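PDB 5NXK: serine-rich secreted cell wall anchored (LPXTG-motif ) protein from Lactobacillus reuteri ATCC 53608, which probably serves as a cell-surface adhesin, its binding region folded as a beta-solenoid, in contacts between this gut bacterium and its host. Local coordinates for residues A13-S18 with T35-N40; T20-K25 with R41-I46; T75-T80 with T101-T106. All coordinates share one frame; numbering follows the deposited sequence.

Contact 1: A13-S18 with T35-N40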
ATOM      1  N   ALA A  13     -18.361   5.977  16.026  1.00 35.11           N
ATOM      2  CA  ALA A  13     -18.221   7.057  15.051  1.00 41.02           C
ATOM      3  C   ALA A  13     -18.057   6.517  13.624  1.00 47.55           C
ATOM      4  O   ALA A  13     -18.656   7.036  12.676  1.00 45.33           O
ATOM      5  CB  ALA A  13     -17.043   7.934  15.412  1.00 35.61           C
ATOM      6  N   LEU A  14     -17.242   5.478  13.475  1.00 47.49           N
ATOM      7  CA  LEU A  14     -16.998   4.890  12.162  1.00 42.94           C
ATOM      8  C   LEU A  14     -18.234   4.170  11.620  1.00 41.22           C
ATOM      9  O   LEU A  14     -18.441   4.113  10.409  1.00 41.97           O
ATOM     10  CB  LEU A  14     -15.818   3.920  12.218  1.00 42.09           C
ATOM     11  CG  LEU A  14     -14.437   4.555  12.401  1.00 38.10           C
ATOM     12  CD1 LEU A  14     -13.381   3.472  12.582  1.00 39.41           C
ATOM     13  CD2 LEU A  14     -14.089   5.470  11.248  1.00 36.88           C
ATOM     14  N   ARG A  15     -19.063   3.632  12.508  1.00 38.53           N
ATOM     15  CA  ARG A  15     -20.224   2.883  12.047  1.00 40.58           C
ATOM     16  C   ARG A  15     -21.435   3.791  11.886  1.00 43.35           C
ATOM     17  O   ARG A  15     -22.515   3.336  11.503  1.00 44.17           O
ATOM     18  CB  ARG A  15     -20.540   1.724  12.994  1.00 38.78           C
ATOM     19  CG  ARG A  15     -19.510   0.603  12.914  1.00 45.68           C
ATOM     20  CD  ARG A  15     -19.829  -0.537  13.861  1.00 53.67           C
ATOM     21  NE  ARG A  15     -21.164  -1.074  13.608  1.00 58.92           N
ATOM     22  CZ  ARG A  15     -21.445  -1.967  12.663  1.00 61.62           C
ATOM     23  NH1 ARG A  15     -20.487  -2.416  11.860  1.00 58.55           N
ATOM     24  NH2 ARG A  15     -22.692  -2.397  12.508  1.00 58.77           N
ATOM     25  N   ASP A  16     -21.233   5.083  12.122  1.00 42.46           N
ATOM     26  CA  ASP A  16     -22.314   6.054  12.004  1.00 48.08           C
ATOM     27  C   ASP A  16     -22.217   6.707  10.633  1.00 43.05           C
ATOM     28  O   ASP A  16     -21.297   7.473  10.365  1.00 45.58           O
ATOM     29  CB  ASP A  16     -22.224   7.100  13.121  1.00 56.18           C
ATOM     30  CG  ASP A  16     -23.334   8.158  13.058  1.00 59.15           C
ATOM     31  OD1 ASP A  16     -23.928   8.403  11.981  1.00 51.89           O
ATOM     32  OD2 ASP A  16     -23.595   8.768  14.116  1.00 62.25           O
ATOM     33  N   ALA A  17     -23.207   6.422   9.791  1.00 46.64           N
ATOM     34  CA  ALA A  17     -23.171   6.756   8.365  1.00 46.86           C
ATOM     35  C   ALA A  17     -23.186   8.256   8.084  1.00 42.22           C
ATOM     36  O   ALA A  17     -22.933   8.676   6.960  1.00 41.96           O
ATOM     37  CB  ALA A  17     -24.335   6.083   7.650  1.00 44.21           C
ATOM     38  N   SER A  18     -23.505   9.057   9.095  1.00 38.91           N
ATOM     39  CA  SER A  18     -23.551  10.511   8.936  1.00 42.11           C
ATOM     40  C   SER A  18     -22.236  11.174   9.362  1.00 38.90           C
ATOM     41  O   SER A  18     -22.026  12.368   9.146  1.00 41.61           O
ATOM     42  CB  SER A  18     -24.731  11.078   9.738  1.00 49.03           C
ATOM     43  OG  SER A  18     -24.564  12.451  10.035  1.00 51.93           O
ATOM     44  N   THR A  35     -15.957  -2.830  11.379  1.00 33.94           N
ATOM     45  CA  THR A  35     -16.419  -2.922   9.995  1.00 32.71           C
ATOM     46  C   THR A  35     -17.242  -1.709   9.576  1.00 31.77           C
ATOM     47  O   THR A  35     -18.140  -1.279  10.288  1.00 29.57           O
ATOM     48  CB  THR A  35     -17.263  -4.194   9.750  1.00 35.35           C
ATOM     49  OG1 THR A  35     -16.446  -5.362   9.917  1.00 34.69           O
ATOM     50  CG2 THR A  35     -17.832  -4.197   8.336  1.00 36.69           C
ATOM     51  N   ILE A  36     -16.912  -1.174   8.406  1.00 32.59           N
ATOM     52  CA  ILE A  36     -17.662  -0.114   7.763  1.00 31.74           C
ATOM     53  C   ILE A  36     -18.311  -0.689   6.511  1.00 31.93           C
ATOM     54  O   ILE A  36     -17.626  -1.044   5.550  1.00 33.32           O
ATOM     55  CB  ILE A  36     -16.768   1.069   7.364  1.00 35.33           C
ATOM     56  CG1 ILE A  36     -15.901   1.523   8.543  1.00 37.82           C
ATOM     57  CG2 ILE A  36     -17.614   2.197   6.768  1.00 34.48           C
ATOM     58  CD1 ILE A  36     -14.963   2.673   8.203  1.00 37.21           C
ATOM     59  N   ASN A  37     -19.636  -0.780   6.517  1.00 32.48           N
ATOM     60  CA  ASN A  37     -20.352  -1.384   5.400  1.00 30.18           C
ATOM     61  C   ASN A  37     -21.708  -0.736   5.183  1.00 31.63           C
ATOM     62  O   ASN A  37     -22.669  -1.397   4.782  1.00 34.78           O
ATOM     63  CB  ASN A  37     -20.513  -2.892   5.607  1.00 33.83           C
ATOM     64  CG  ASN A  37     -21.308  -3.237   6.859  1.00 39.23           C
ATOM     65  OD1 ASN A  37     -21.763  -2.356   7.588  1.00 37.52           O
ATOM     66  ND2 ASN A  37     -21.507  -4.528   7.087  1.00 43.40           N
ATOM     67  N   ASN A  38     -21.787   0.555   5.469  1.00 32.55           N
ATOM     68  CA  ASN A  38     -23.059   1.255   5.422  1.00 35.93           C
ATOM     69  C   ASN A  38     -23.148   2.294   4.314  1.00 37.64           C
ATOM     70  O   ASN A  38     -23.736   3.362   4.506  1.00 40.25           O
ATOM     71  CB  ASN A  38     -23.341   1.881   6.796  1.00 41.98           C
ATOM     72  CG  ASN A  38     -22.254   2.844   7.247  1.00 47.14           C
ATOM     73  OD1 ASN A  38     -21.200   2.959   6.619  1.00 44.81           O
ATOM     74  ND2 ASN A  38     -22.482   3.493   8.384  1.00 48.01           N
ATOM     75  N   GLY A  39     -22.576   1.967   3.154  1.00 32.92           N
ATOM     76  CA  GLY A  39     -22.808   2.720   1.931  1.00 30.72           C
ATOM     77  C   GLY A  39     -21.721   3.717   1.586  1.00 36.57           C
ATOM     78  O   GLY A  39     -20.545   3.505   1.911  1.00 31.82           O
ATOM     79  N   ASN A  40     -22.111   4.790   0.896  1.00 29.83           N
ATOM     80  CA  ASN A  40     -21.192   5.867   0.563  1.00 31.69           C
ATOM     81  C   ASN A  40     -20.702   6.538   1.834  1.00 36.90           C
ATOM     82  O   ASN A  40     -21.501   6.923   2.680  1.00 37.25           O
ATOM     83  CB  ASN A  40     -21.858   6.914  -0.342  1.00 32.38           C
ATOM     84  CG  ASN A  40     -22.141   6.391  -1.751  1.00 43.13           C
ATOM     85  OD1 ASN A  40     -21.362   5.616  -2.311  1.00 41.08           O
ATOM     86  ND2 ASN A  40     -23.265   6.823  -2.329  1.00 41.26           N
TER

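Contact 2: T20-K25 with R41-I46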
ATOM      1  N   THR A  20     -18.468  12.232   9.226  1.00 37.79           N
ATOM      2  CA  THR A  20     -17.440  12.489   8.220  1.00 48.46           C
ATOM      3  C   THR A  20     -16.059  12.828   8.818  1.00 46.72           C
ATOM      4  O   THR A  20     -15.033  12.591   8.181  1.00 43.33           O
ATOM      5  CB  THR A  20     -17.845  13.646   7.269  1.00 41.68           C
ATOM      6  OG1 THR A  20     -17.952  14.874   7.998  1.00 41.39           O
ATOM      7  CG2 THR A  20     -19.156  13.329   6.570  1.00 44.96           C
ATOM      8  N   THR A  21     -16.035  13.396  10.023  1.00 41.28           N
ATOM      9  CA  THR A  21     -14.772  13.819  10.623  1.00 39.41           C
ATOM     10  C   THR A  21     -14.631  13.303  12.058  1.00 42.36           C
ATOM     11  O   THR A  21     -15.559  13.400  12.864  1.00 39.37           O
ATOM     12  CB  THR A  21     -14.627  15.353  10.604  1.00 41.42           C
ATOM     13  OG1 THR A  21     -14.867  15.837   9.277  1.00 46.72           O
ATOM     14  CG2 THR A  21     -13.231  15.761  11.049  1.00 41.83           C
ATOM     15  N   ILE A  22     -13.474  12.722  12.354  1.00 35.30           N
ATOM     16  CA  ILE A  22     -13.219  12.103  13.649  1.00 34.37           C
ATOM     17  C   ILE A  22     -11.869  12.579  14.175  1.00 35.44           C
ATOM     18  O   ILE A  22     -10.880  12.559  13.434  1.00 34.76           O
ATOM     19  CB  ILE A  22     -13.238  10.558  13.530  1.00 35.50           C
ATOM     20  CG1 ILE A  22     -14.604  10.075  13.045  1.00 32.31           C
ATOM     21  CG2 ILE A  22     -12.835   9.881  14.836  1.00 34.35           C
ATOM     22  CD1 ILE A  22     -14.630   8.614  12.704  1.00 29.33           C
ATOM     23  N   LYS A  23     -11.828  13.046  15.421  1.00 33.13           N
ATOM     24  CA  LYS A  23     -10.578  13.491  16.034  1.00 36.31           C
ATOM     25  C   LYS A  23     -10.202  12.578  17.186  1.00 40.48           C
ATOM     26  O   LYS A  23     -11.016  12.342  18.078  1.00 33.92           O
ATOM     27  CB  LYS A  23     -10.677  14.925  16.566  1.00 42.40           C
ATOM     28  CG  LYS A  23     -10.770  16.012  15.519  1.00 56.90           C
ATOM     29  CD  LYS A  23     -10.505  17.373  16.155  1.00 63.41           C
ATOM     30  CE  LYS A  23      -9.197  17.357  16.933  1.00 68.04           C
ATOM     31  NZ  LYS A  23      -8.790  18.711  17.413  1.00 74.34           N
ATOM     32  N   LEU A  24      -8.971  12.075  17.176  1.00 41.42           N
ATOM     33  CA  LEU A  24      -8.481  11.263  18.285  1.00 39.32           C
ATOM     34  C   LEU A  24      -8.096  12.185  19.433  1.00 40.98           C
ATOM     35  O   LEU A  24      -7.369  13.157  19.233  1.00 38.34           O
ATOM     36  CB  LEU A  24      -7.278  10.410  17.859  1.00 39.61           C
ATOM     37  CG  LEU A  24      -7.461   9.542  16.607  1.00 43.24           C
ATOM     38  CD1 LEU A  24      -6.208   8.713  16.288  1.00 38.91           C
ATOM     39  CD2 LEU A  24      -8.679   8.634  16.774  1.00 35.27           C
ATOM     40  N   LYS A  25      -8.604  11.895  20.628  1.00 41.87           N
ATOM     41  CA  LYS A  25      -8.259  12.676  21.817  1.00 47.82           C
ATOM     42  C   LYS A  25      -7.286  11.888  22.683  1.00 49.03           C
ATOM     43  O   LYS A  25      -6.805  12.376  23.701  1.00 42.71           O
ATOM     44  CB  LYS A  25      -9.511  13.025  22.629  1.00 49.86           C
ATOM     45  CG  LYS A  25     -10.537  13.853  21.867  1.00 55.40           C
ATOM     46  CD  LYS A  25      -9.923  15.103  21.262  1.00 61.25           C
ATOM     47  CE  LYS A  25      -9.615  16.152  22.307  1.00 64.34           C
ATOM     48  NZ  LYS A  25      -8.865  17.284  21.691  1.00 66.99           N
ATOM     49  N   ARG A  41     -19.386   6.657   1.975  1.00 31.59           N
ATOM     50  CA  ARG A  41     -18.796   7.272   3.159  1.00 30.63           C
ATOM     51  C   ARG A  41     -17.616   8.130   2.759  1.00 32.93           C
ATOM     52  O   ARG A  41     -16.830   7.771   1.883  1.00 30.77           O
ATOM     53  CB  ARG A  41     -18.351   6.224   4.185  1.00 30.38           C
ATOM     54  CG  ARG A  41     -19.487   5.429   4.826  1.00 32.30           C
ATOM     55  CD  ARG A  41     -20.437   6.312   5.655  1.00 30.57           C
ATOM     56  NE  ARG A  41     -19.790   6.991   6.782  1.00 34.16           N
ATOM     57  CZ  ARG A  41     -19.463   6.394   7.928  1.00 32.52           C
ATOM     58  NH1 ARG A  41     -19.697   5.098   8.090  1.00 29.20           N
ATOM     59  NH2 ARG A  41     -18.887   7.083   8.910  1.00 30.47           N
ATOM     60  N   ASN A  42     -17.532   9.289   3.393  1.00 36.43           N
ATOM     61  CA  ASN A  42     -16.383  10.163   3.291  1.00 37.62           C
ATOM     62  C   ASN A  42     -15.868  10.431   4.703  1.00 37.89           C
ATOM     63  O   ASN A  42     -16.451  11.219   5.440  1.00 35.31           O
ATOM     64  CB  ASN A  42     -16.778  11.456   2.578  1.00 44.54           C
ATOM     65  CG  ASN A  42     -15.662  12.476   2.547  1.00 64.84           C
ATOM     66  OD1 ASN A  42     -14.484  12.131   2.464  1.00 67.59           O
ATOM     67  ND2 ASN A  42     -16.032  13.753   2.623  1.00 75.98           N
ATOM     68  N   ILE A  43     -14.771   9.781   5.077  1.00 32.77           N
ATOM     69  CA  ILE A  43     -14.330   9.779   6.470  1.00 31.50           C
ATOM     70  C   ILE A  43     -12.907  10.279   6.623  1.00 39.55           C
ATOM     71  O   ILE A  43     -11.999   9.826   5.917  1.00 34.25           O
ATOM     72  CB  ILE A  43     -14.400   8.363   7.088  1.00 31.71           C
ATOM     73  CG1 ILE A  43     -15.827   7.804   7.022  1.00 30.92           C
ATOM     74  CG2 ILE A  43     -13.874   8.372   8.518  1.00 35.05           C
ATOM     75  CD1 ILE A  43     -15.916   6.313   7.366  1.00 32.06           C
ATOM     76  N   THR A  44     -12.718  11.218   7.543  1.00 38.27           N
ATOM     77  CA  THR A  44     -11.392  11.710   7.872  1.00 39.19           C
ATOM     78  C   THR A  44     -11.101  11.519   9.345  1.00 39.63           C
ATOM     79  O   THR A  44     -11.838  12.014  10.202  1.00 38.31           O
ATOM     80  CB  THR A  44     -11.244  13.197   7.522  1.00 42.15           C
ATOM     81  OG1 THR A  44     -11.495  13.376   6.124  1.00 43.09           O
ATOM     82  CG2 THR A  44      -9.838  13.688   7.861  1.00 40.14           C
ATOM     83  N   ILE A  45     -10.032  10.794   9.641  1.00 30.47           N
ATOM     84  CA  ILE A  45      -9.578  10.665  11.010  1.00 26.38           C
ATOM     85  C   ILE A  45      -8.421  11.600  11.255  1.00 34.02           C
ATOM     86  O   ILE A  45      -7.353  11.449  10.654  1.00 34.59           O
ATOM     87  CB  ILE A  45      -9.125   9.235  11.349  1.00 29.13           C
ATOM     88  CG1 ILE A  45     -10.264   8.240  11.141  1.00 28.18           C
ATOM     89  CG2 ILE A  45      -8.596   9.180  12.786  1.00 32.37           C
ATOM     90  CD1 ILE A  45      -9.901   6.817  11.553  1.00 35.18           C
ATOM     91  N   ILE A  46      -8.637  12.576  12.125  1.00 33.43           N
ATOM     92  CA  ILE A  46      -7.585  13.506  12.518  1.00 38.84           C
ATOM     93  C   ILE A  46      -6.850  12.945  13.733  1.00 39.05           C
ATOM     94  O   ILE A  46      -7.417  12.856  14.828  1.00 34.33           O
ATOM     95  CB  ILE A  46      -8.142  14.902  12.844  1.00 38.61           C
ATOM     96  CG1 ILE A  46      -8.813  15.504  11.608  1.00 40.32           C
ATOM     97  CG2 ILE A  46      -7.037  15.805  13.343  1.00 33.80           C
ATOM     98  CD1 ILE A  46      -9.571  16.792  11.888  1.00 45.36           C
TER
HETATM   99  O   HOH W   1     -13.986  13.238   5.552  1.00 36.22           O

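Contact 3: T75-T80 with T101-T106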
ATOM      1  N   THR A  75      -9.697   8.800   5.013  1.00 31.21           N
ATOM      2  CA  THR A  75      -8.442   9.519   5.201  1.00 29.81           C
ATOM      3  C   THR A  75      -7.989   9.453   6.664  1.00 33.89           C
ATOM      4  O   THR A  75      -8.790   9.673   7.566  1.00 30.67           O
ATOM      5  CB  THR A  75      -8.602  10.988   4.741  1.00 31.90           C
ATOM      6  OG1 THR A  75      -8.879  11.008   3.335  1.00 35.74           O
ATOM      7  CG2 THR A  75      -7.355  11.782   4.982  1.00 29.19           C
ATOM      8  N   ILE A  76      -6.723   9.112   6.896  1.00 28.96           N
ATOM      9  CA  ILE A  76      -6.136   9.178   8.229  1.00 23.95           C
ATOM     10  C   ILE A  76      -4.949  10.138   8.198  1.00 29.14           C
ATOM     11  O   ILE A  76      -4.070  10.009   7.335  1.00 31.06           O
ATOM     12  CB  ILE A  76      -5.686   7.795   8.728  1.00 27.18           C
ATOM     13  CG1 ILE A  76      -6.865   6.812   8.695  1.00 29.26           C
ATOM     14  CG2 ILE A  76      -5.100   7.904  10.127  1.00 28.07           C
ATOM     15  CD1 ILE A  76      -6.538   5.416   9.207  1.00 34.63           C
ATOM     16  N   GLU A  77      -4.949  11.132   9.083  1.00 28.59           N
ATOM     17  CA  GLU A  77      -3.895  12.151   9.102  1.00 32.53           C
ATOM     18  C   GLU A  77      -3.195  12.175  10.441  1.00 32.72           C
ATOM     19  O   GLU A  77      -3.846  12.028  11.482  1.00 36.22           O
ATOM     20  CB  GLU A  77      -4.449  13.543   8.846  1.00 36.04           C
ATOM     21  CG  GLU A  77      -5.473  13.664   7.756  1.00 49.43           C
ATOM     22  CD  GLU A  77      -5.862  15.122   7.513  1.00 57.69           C
ATOM     23  OE1 GLU A  77      -6.445  15.430   6.449  1.00 56.55           O
ATOM     24  OE2 GLU A  77      -5.594  15.957   8.407  1.00 62.00           O
ATOM     25  N   ASN A  78      -1.875  12.351  10.411  1.00 26.23           N
ATOM     26  CA  ASN A  78      -1.087  12.677  11.599  1.00 25.40           C
ATOM     27  C   ASN A  78      -1.312  11.663  12.705  1.00 30.73           C
ATOM     28  O   ASN A  78      -1.735  11.996  13.807  1.00 32.84           O
ATOM     29  CB  ASN A  78      -1.419  14.086  12.075  1.00 29.76           C
ATOM     30  CG  ASN A  78      -0.455  14.580  13.148  1.00 42.80           C
ATOM     31  OD1 ASN A  78       0.655  14.051  13.300  1.00 41.44           O
ATOM     32  ND2 ASN A  78      -0.870  15.598  13.888  1.00 41.23           N
ATOM     33  N   ALA A  79      -1.053  10.406  12.379  1.00 30.94           N
ATOM     34  CA  ALA A  79      -1.258   9.335  13.331  1.00 32.96           C
ATOM     35  C   ALA A  79      -0.231   8.229  13.152  1.00 35.54           C
ATOM     36  O   ALA A  79       0.428   8.111  12.108  1.00 37.25           O
ATOM     37  CB  ALA A  79      -2.672   8.777  13.198  1.00 28.71           C
ATOM     38  N   THR A  80      -0.093   7.421  14.184  1.00 30.76           N
ATOM     39  CA  THR A  80       0.710   6.222  14.092  1.00 31.19           C
ATOM     40  C   THR A  80      -0.227   5.033  14.069  1.00 34.27           C
ATOM     41  O   THR A  80      -1.133   4.939  14.897  1.00 33.96           O
ATOM     42  CB  THR A  80       1.691   6.123  15.258  1.00 31.33           C
ATOM     43  OG1 THR A  80       2.514   7.292  15.259  1.00 35.69           O
ATOM     44  CG2 THR A  80       2.565   4.879  15.127  1.00 31.00           C
ATOM     45  N   THR A 101      -6.371   7.105   2.167  1.00 26.39           N
ATOM     46  CA  THR A 101      -5.338   8.120   2.115  1.00 29.66           C
ATOM     47  C   THR A 101      -4.648   8.213   3.461  1.00 26.58           C
ATOM     48  O   THR A 101      -5.302   8.411   4.484  1.00 28.27           O
ATOM     49  CB  THR A 101      -5.929   9.486   1.726  1.00 28.14           C
ATOM     50  OG1 THR A 101      -6.483   9.387   0.417  1.00 31.00           O
ATOM     51  CG2 THR A 101      -4.857  10.581   1.738  1.00 26.32           C
ATOM     52  N   TYR A 102      -3.332   8.034   3.459  1.00 22.90           N
ATOM     53  CA  TYR A 102      -2.512   8.251   4.646  1.00 25.66           C
ATOM     54  C   TYR A 102      -1.764   9.556   4.475  1.00 23.82           C
ATOM     55  O   TYR A 102      -0.984   9.702   3.538  1.00 28.05           O
ATOM     56  CB  TYR A 102      -1.497   7.125   4.853  1.00 24.35           C
ATOM     57  CG  TYR A 102      -2.015   5.824   5.427  1.00 27.02           C
ATOM     58  CD1 TYR A 102      -3.345   5.663   5.801  1.00 25.56           C
ATOM     59  CD2 TYR A 102      -1.151   4.743   5.591  1.00 26.23           C
ATOM     60  CE1 TYR A 102      -3.797   4.452   6.343  1.00 22.11           C
ATOM     61  CE2 TYR A 102      -1.587   3.544   6.118  1.00 31.42           C
ATOM     62  CZ  TYR A 102      -2.911   3.405   6.491  1.00 28.75           C
ATOM     63  OH  TYR A 102      -3.323   2.200   7.005  1.00 28.82           O
ATOM     64  N   LYS A 103      -1.989  10.509   5.364  1.00 23.72           N
ATOM     65  CA  LYS A 103      -1.259  11.763   5.293  1.00 22.26           C
ATOM     66  C   LYS A 103      -0.485  12.005   6.592  1.00 30.39           C
ATOM     67  O   LYS A 103      -1.071  11.985   7.676  1.00 28.33           O
ATOM     68  CB  LYS A 103      -2.207  12.914   4.997  1.00 26.23           C
ATOM     69  CG  LYS A 103      -1.539  14.283   5.041  1.00 38.23           C
ATOM     70  CD  LYS A 103      -2.549  15.395   4.740  1.00 42.49           C
ATOM     71  CE  LYS A 103      -1.892  16.783   4.724  1.00 52.68           C
ATOM     72  NZ  LYS A 103      -2.818  17.800   4.123  1.00 58.72           N
ATOM     73  N   ASP A 104       0.832  12.182   6.489  1.00 27.89           N
ATOM     74  CA  ASP A 104       1.685  12.333   7.672  1.00 30.53           C
ATOM     75  C   ASP A 104       1.456  11.191   8.655  1.00 31.86           C
ATOM     76  O   ASP A 104       1.314  11.387   9.854  1.00 36.67           O
ATOM     77  CB  ASP A 104       1.445  13.692   8.339  1.00 34.64           C
ATOM     78  CG  ASP A 104       1.830  14.853   7.428  1.00 42.94           C
ATOM     79  OD1 ASP A 104       2.866  14.746   6.739  1.00 42.43           O
ATOM     80  OD2 ASP A 104       1.101  15.864   7.381  1.00 46.71           O
ATOM     81  N   VAL A 105       1.457   9.981   8.119  1.00 33.68           N
ATOM     82  CA  VAL A 105       1.220   8.794   8.912  1.00 33.45           C
ATOM     83  C   VAL A 105       2.520   8.023   9.111  1.00 34.40           C
ATOM     84  O   VAL A 105       3.370   7.986   8.221  1.00 29.69           O
ATOM     85  CB  VAL A 105       0.164   7.899   8.234  1.00 32.56           C
ATOM     86  CG1 VAL A 105       0.252   6.454   8.717  1.00 30.36           C
ATOM     87  CG2 VAL A 105      -1.237   8.478   8.449  1.00 30.69           C
ATOM     88  N   THR A 106       2.679   7.440  10.294  1.00 27.55           N
ATOM     89  CA  THR A 106       3.723   6.465  10.542  1.00 32.20           C
ATOM     90  C   THR A 106       3.040   5.132  10.818  1.00 33.07           C
ATOM     91  O   THR A 106       2.132   5.084  11.627  1.00 34.68           O
ATOM     92  CB  THR A 106       4.616   6.901  11.735  1.00 31.05           C
ATOM     93  OG1 THR A 106       5.187   8.181  11.443  1.00 31.01           O
ATOM     94  CG2 THR A 106       5.737   5.908  11.980  1.00 30.16           C
TER

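Contact 1: A13-S18 with T35-N40
R15 and I36 bring the two backbones to 5.8 Å between their CA atoms, and A17 and N38 follow at 6.2 Å, where the end of helix 7-14 and the loop after it pass the end of strand 34-36 and its following loop. D16 shapes the loop after the helix: its OD1 accepts the backbone N of S18 at 3.0 Å, an Asx turn. On the inner side, L14 CD2 rests against I36 CD1 at 4.2 Å, and I61 and I43 join the same apolar cluster. This is the capped end of a right-handed parallel beta-solenoid, in which helix 7-14 closes the core beside the first strand of the 34-36 sheet. At the surface, the R15 chain bends at chi3 (57°), which brings NH1 to the carbonyl O of T35 at 3.0 Å; with an N-H...O angle of 127° the bond is weak, and the guanidinium meets that oxygen obliquely. N38 places its amide between its own backbone N and carbonyl carbon (chi1 58°). Its ND2 thereby packs on the methyl CB of A17 at 3.3 Å, while OD1 takes a hydrogen bond from R41, which also binds the carbonyl O of L14.

Contact 2: T20-K25 with R41-I46
I22 and I45 sit in register on the inward face of two neighbouring parallel strands, with L24 and I43 continuing the apolar surface along them. The closest apolar pair on this face is L24 with I45: the branch methyl CG2 of I45 lies 4.0 Å from L24 CG, and CD2 of the same leucine stands equally near. Towards the other end, I22 CD1 approaches I43 CG2 at 4.3 Å, and L10, A13 and L14 of helix 7-14 cover I22. The R41 guanidinium has one face over I43 CD1, offset toward its rim, and hydrogen-bonds through NH2 to the carbonyl oxygen of I19.

Between the faces runs the backbone pairing of a beta-solenoid, in which equivalent strands of successive coils stack in parallel, here at 17° to each other. T44 N donates to T20 O and I22 N to T44 O, then I46 N to I22 O at 2.6 Å and L24 N to I46 O. The T44, I22 and I46 carbonyls receive their donors almost head-on, whereas T44 N reaches T20 O tilted 23° from the carbonyl plane.

On the outward face, T21, K23, T44 and I46 line up. With CG1 of I46 anti to its carbonyl carbon (chi1 -62°) and the chain extended beyond, CD1 lies 3.9 Å from both T21 CG2 and the aliphatic K23 CG. At the polar edge, a water donates to T20 O at 2.9 Å and hydrogen-bonds with T44 OG1 at 2.6 Å. T20 O is thus gripped by two donors, which suggests that this one water supplements the pairing next to the start of strand 21-24, while the inward contacts across the strands join hydrocarbon groups, the buried R41 guanidinium having polar partners of its own.

Contact 3: T75-T80 with T101-T106
I76 and Y102 lie side by side on the inward face, pointing the same way, and I76 CD1 comes obliquely to the ring at CE1, 4.1 Å away. F89 and L81 adjoin this part of the core. With V105 CG1 anti to the backbone N (chi1 159°), the other branch, CG2, lies beside that N and comes within 3.4 Å of I76 O and 4.3 Å of I76 CG2. Outward, T75, T101, T80 and T106 all set OG1 beside the backbone N and anti to the carbonyl carbon (chi1 near -60°). T75 and T101 run alongside each other, with OG1 of T75 3.7 Å from CB of T101, and T80 and T106 lie likewise beyond the corner. These are like residues piled coil on coil, as in the parallel beta-helix of the pectate lyase-like clan. At the corner, N78 and D104 both take left-handed backbone angles, and each chain passes from one sheet to the next. Backbone bonds follow the bend, K103 N to I76 O and N78 N to K103 O, then T106 N to A79 O on the second sheet. K103 extends fully, yet its NZ stays 4.9 Å from E77 OE1. D104 is held separately, its OD1 accepting the backbone N of N129 in the following coil. The chemistry implies that backbone bonds and inward hydrocarbon hold the corner, with the E77 and K103 charges adding at most a long-range attraction.

Contacts 2 and 3 hold the same sheet: strands 41-46 and 71-77 are neighbours in it, and T75 is bonded through its backbone to I43 and I45. Contact 3 also turns the corner into a second sheet. Contact 1 touches contact 2 through R41 and through L14 against I22. All three are partly buried, but the centre of contact 3 lies nearest that of the chain (about 13 Å, against 20 and 22 Å for contacts 2 and 1), and contact 1 lies at the capped end. It relies on one weak side-chain bond and a small apolar touch, whereas the others have regular interstrand backbone pairing. Water enters contact 2, while contact 3 adds an aromatic ring.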